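Local coordinates for protein toll-like receptor 6, Variable lymphocyte receptor B (Mus musculus, PDB 3A79) that probably senses diacylated lipopeptides of microbes as a partner of Toll-like receptor 2, here as an extracellular domain fused to a hagfish lymphocyte receptor fragment, at residues L176-S180 against V202-N206. Residues are numbered along the deposited sequence; the frame is centred on the assembly and turned at random.
Sequences LDLVS and VFHPN. With BMA (beta-D-mannopyranose), chain F; NAG (2-acetamido-2-deoxy-beta-D-glucopyranose), chain C.
V202 is gripped at both its backbone polar atoms by the neighbouring parallel strand: its N gives a hydrogen bond to L176 O (3.0 Å), and its O accepts one from L178 N (2.8 Å), nearly straight at 170°. D177, bracketed by these bonds, turns its own backbone to L153 on the next strand. Its OD2 accepts from V179 N at 3.3 Å, closing an Asx turn, while OD1 takes the backbone N of F130; a short acid suits a place with two amides to satisfy. The side chains of L178 and F203 lie side by side, L178 CB 4.0 Å from F203 CD2, apolar groups fit for the buried interior. F203 O accepts from N227 ND2, and its backbone also bonds to S226. With chi1 at -175°, branched V179 brings CG1 against the imidazole, 3.8 Å from H204 ND1. N206 suits the glycan because a carboxamide offers both donor and acceptor: ND2 donates to O5 of the mannose (2.9 Å), and OD1 lies 3.0 Å from O3 of an N-acetylglucosamine. Were N206 an alanine, mannose O5 would probably lose its amide donor, leaving the sugars freer to move. Such parallel pairing, one strand per turn, marks the leucine-rich repeat solenoid, here within the Toll-like receptor part.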
ATOM      1  N   LEU B 176      26.282  32.447  -5.540  1.00 65.06           N
ATOM      2  CA  LEU B 176      26.271  33.329  -6.702  1.00 54.66           C
ATOM      3  C   LEU B 176      25.040  33.095  -7.563  1.00 61.26           C
ATOM      4  O   LEU B 176      24.737  31.960  -7.934  1.00 58.99           O
ATOM      5  CB  LEU B 176      27.521  33.076  -7.522  1.00 55.49           C
ATOM      6  CG  LEU B 176      27.773  33.851  -8.802  1.00 61.53           C
ATOM      7  CD1 LEU B 176      27.522  35.340  -8.609  1.00 69.20           C
ATOM      8  CD2 LEU B 176      29.216  33.580  -9.206  1.00 60.32           C
ATOM      9  N   ASP B 177      24.317  34.160  -7.879  1.00 59.69           N
ATOM     10  CA  ASP B 177      23.101  33.976  -8.648  1.00 60.13           C
ATOM     11  C   ASP B 177      23.072  34.755  -9.951  1.00 66.66           C
ATOM     12  O   ASP B 177      23.408  35.940 -10.017  1.00 68.89           O
ATOM     13  CB  ASP B 177      21.874  34.317  -7.832  1.00 59.57           C
ATOM     14  CG  ASP B 177      21.554  35.779  -7.878  1.00 71.44           C
ATOM     15  OD1 ASP B 177      22.085  36.504  -7.027  1.00 88.14           O
ATOM     16  OD2 ASP B 177      20.773  36.204  -8.753  1.00 65.24           O
ATOM     17  N   LEU B 178      22.620  34.052 -10.975  1.00 65.89           N
ATOM     18  CA  LEU B 178      22.610  34.523 -12.337  1.00 60.77           C
ATOM     19  C   LEU B 178      21.157  34.698 -12.741  1.00 65.89           C
ATOM     20  O   LEU B 178      20.767  34.393 -13.868  1.00 63.78           O
ATOM     21  CB  LEU B 178      23.224  33.445 -13.226  1.00 62.44           C
ATOM     22  CG  LEU B 178      24.666  32.923 -13.150  1.00 54.63           C
ATOM     23  CD1 LEU B 178      25.436  33.432 -14.339  1.00 41.93           C
ATOM     24  CD2 LEU B 178      25.383  33.222 -11.837  1.00 56.74           C
ATOM     25  N   VAL B 179      20.330  35.140 -11.806  1.00 72.13           N
ATOM     26  CA  VAL B 179      18.940  35.393 -12.137  1.00 72.66           C
ATOM     27  C   VAL B 179      18.901  36.607 -13.060  1.00 85.23           C
ATOM     28  O   VAL B 179      18.181  36.619 -14.061  1.00 88.80           O
ATOM     29  CB  VAL B 179      18.086  35.645 -10.883  1.00 57.28           C
ATOM     30  CG1 VAL B 179      16.641  35.776 -11.265  1.00 62.51           C
ATOM     31  CG2 VAL B 179      18.245  34.509  -9.912  1.00 55.40           C
ATOM     32  N   SER B 180      19.712  37.609 -12.728  1.00 81.97           N
ATOM     33  CA  SER B 180      19.754  38.860 -13.476  1.00 83.11           C
ATOM     34  C   SER B 180      20.411  38.723 -14.856  1.00 84.19           C
ATOM     35  O   SER B 180      20.441  39.677 -15.627  1.00 80.53           O
ATOM     36  CB  SER B 180      20.497  39.925 -12.662  1.00 85.26           C
ATOM     37  OG  SER B 180      19.641  40.577 -11.747  1.00 83.28           O
ATOM     38  N   VAL B 202      22.793  29.793  -8.453  1.00 61.02           N
ATOM     39  CA  VAL B 202      21.347  29.815  -8.645  1.00 68.96           C
ATOM     40  C   VAL B 202      21.022  30.549  -9.944  1.00 66.52           C
ATOM     41  O   VAL B 202      21.544  31.636 -10.192  1.00 68.82           O
ATOM     42  CB  VAL B 202      20.613  30.498  -7.448  1.00 52.39           C
ATOM     43  CG1 VAL B 202      19.137  30.220  -7.507  1.00 35.83           C
ATOM     44  CG2 VAL B 202      21.188  30.028  -6.119  1.00 48.70           C
ATOM     45  N   PHE B 203      20.160  29.956 -10.767  1.00 58.40           N
ATOM     46  CA  PHE B 203      19.809  30.538 -12.061  1.00 58.46           C
ATOM     47  C   PHE B 203      18.381  31.058 -12.093  1.00 67.97           C
ATOM     48  O   PHE B 203      17.614  30.856 -11.152  1.00 71.88           O
ATOM     49  CB  PHE B 203      20.013  29.505 -13.161  1.00 57.94           C
ATOM     50  CG  PHE B 203      21.381  28.896 -13.158  1.00 63.81           C
ATOM     51  CD1 PHE B 203      21.595  27.643 -12.606  1.00 57.95           C
ATOM     52  CD2 PHE B 203      22.461  29.590 -13.682  1.00 68.85           C
ATOM     53  CE1 PHE B 203      22.855  27.083 -12.589  1.00 61.02           C
ATOM     54  CE2 PHE B 203      23.724  29.037 -13.666  1.00 75.59           C
ATOM     55  CZ  PHE B 203      23.921  27.777 -13.114  1.00 70.83           C
ATOM     56  N   HIS B 204      18.027  31.737 -13.175  1.00 73.82           N
ATOM     57  CA  HIS B 204      16.662  32.200 -13.349  1.00 77.98           C
ATOM     58  C   HIS B 204      15.753  30.992 -13.287  1.00 85.19           C
ATOM     59  O   HIS B 204      16.012  29.988 -13.946  1.00 93.54           O
ATOM     60  CB  HIS B 204      16.513  32.878 -14.695  1.00 80.79           C
ATOM     61  CG  HIS B 204      15.219  33.606 -14.873  1.00 75.52           C
ATOM     62  ND1 HIS B 204      15.069  34.944 -14.569  1.00 73.27           N
ATOM     63  CD2 HIS B 204      14.023  33.192 -15.354  1.00 64.47           C
ATOM     64  CE1 HIS B 204      13.836  35.322 -14.854  1.00 70.88           C
ATOM     65  NE2 HIS B 204      13.181  34.277 -15.331  1.00 70.91           N
ATOM     66  N   PRO B 205      14.673  31.092 -12.501  1.00 82.12           N
ATOM     67  CA  PRO B 205      13.826  29.961 -12.118  1.00 79.14           C
ATOM     68  C   PRO B 205      12.676  29.729 -13.089  1.00 79.12           C
ATOM     69  O   PRO B 205      11.818  28.883 -12.822  1.00 79.33           O
ATOM     70  CB  PRO B 205      13.246  30.410 -10.770  1.00 61.58           C
ATOM     71  CG  PRO B 205      13.633  31.881 -10.615  1.00 56.92           C
ATOM     72  CD  PRO B 205      14.170  32.344 -11.923  1.00 72.23           C
ATOM     73  N   ASN B 206      12.653  30.470 -14.190  1.00 72.21           N
ATOM     74  CA  ASN B 206      11.511  30.437 -15.087  1.00 76.63           C
ATOM     75  C   ASN B 206      11.889  30.471 -16.544  1.00 78.11           C
ATOM     76  O   ASN B 206      11.310  31.227 -17.326  1.00 82.50           O
ATOM     77  CB  ASN B 206      10.586  31.610 -14.798  1.00 80.09           C
ATOM     78  CG  ASN B 206       9.559  31.281 -13.769  1.00 85.40           C
ATOM     79  OD1 ASN B 206       8.939  30.218 -13.822  1.00 91.84           O
ATOM     80  ND2 ASN B 206       9.366  32.185 -12.809  1.00 86.78           N
TER
HETATM   81  C1  BMA F   3       7.471  31.148  -9.950  1.00102.39           C
HETATM   82  C2  BMA F   3       7.876  32.267  -8.984  1.00106.17           C
HETATM   83  C3  BMA F   3       6.825  33.386  -8.935  1.00112.20           C
HETATM   84  C4  BMA F   3       6.340  33.776 -10.337  1.00110.42           C
HETATM   85  C5  BMA F   3       5.940  32.525 -11.118  1.00104.31           C
HETATM   86  C6  BMA F   3       5.439  32.853 -12.525  1.00 94.82           C
HETATM   87  O2  BMA F   3       9.153  32.777  -9.354  1.00 91.39           O
HETATM   88  O3  BMA F   3       7.318  34.499  -8.205  1.00110.85           O
HETATM   89  O4  BMA F   3       5.237  34.656 -10.265  1.00106.73           O
HETATM   90  O5  BMA F   3       7.057  31.667 -11.199  1.00105.13           O
HETATM   91  O6  BMA F   3       5.286  31.666 -13.280  1.00 86.89           O
HETATM   92  C1  NAG C   2       9.143  26.185  -9.797  1.00 74.39           C
HETATM   93  C2  NAG C   2       8.178  26.650 -10.888  1.00 74.03           C
HETATM   94  C3  NAG C   2       8.234  28.168 -11.122  1.00 76.68           C
HETATM   95  C4  NAG C   2       8.301  28.950  -9.817  1.00 79.35           C
HETATM   96  C5  NAG C   2       9.424  28.387  -8.972  1.00 82.51           C
HETATM   97  C6  NAG C   2       9.529  29.156  -7.673  1.00 86.55           C
HETATM   98  C7  NAG C   2       7.446  25.130 -12.627  1.00 71.58           C
HETATM   99  C8  NAG C   2       7.753  24.366 -13.884  1.00 64.60           C
HETATM  100  N2  NAG C   2       8.412  25.901 -12.113  1.00 76.69           N
HETATM  101  O3  NAG C   2       7.180  28.645 -11.942  1.00 70.08           O
HETATM  102  O4  NAG C   2       8.611  30.290 -10.117  1.00 89.87           O
HETATM  103  O5  NAG C   2       9.162  27.038  -8.673  1.00 79.36           O
HETATM  104  O6  NAG C   2       8.439  28.749  -6.883  1.00 86.40           O
HETATM  105  O7  NAG C   2       6.333  25.026 -12.109  1.00 63.60           O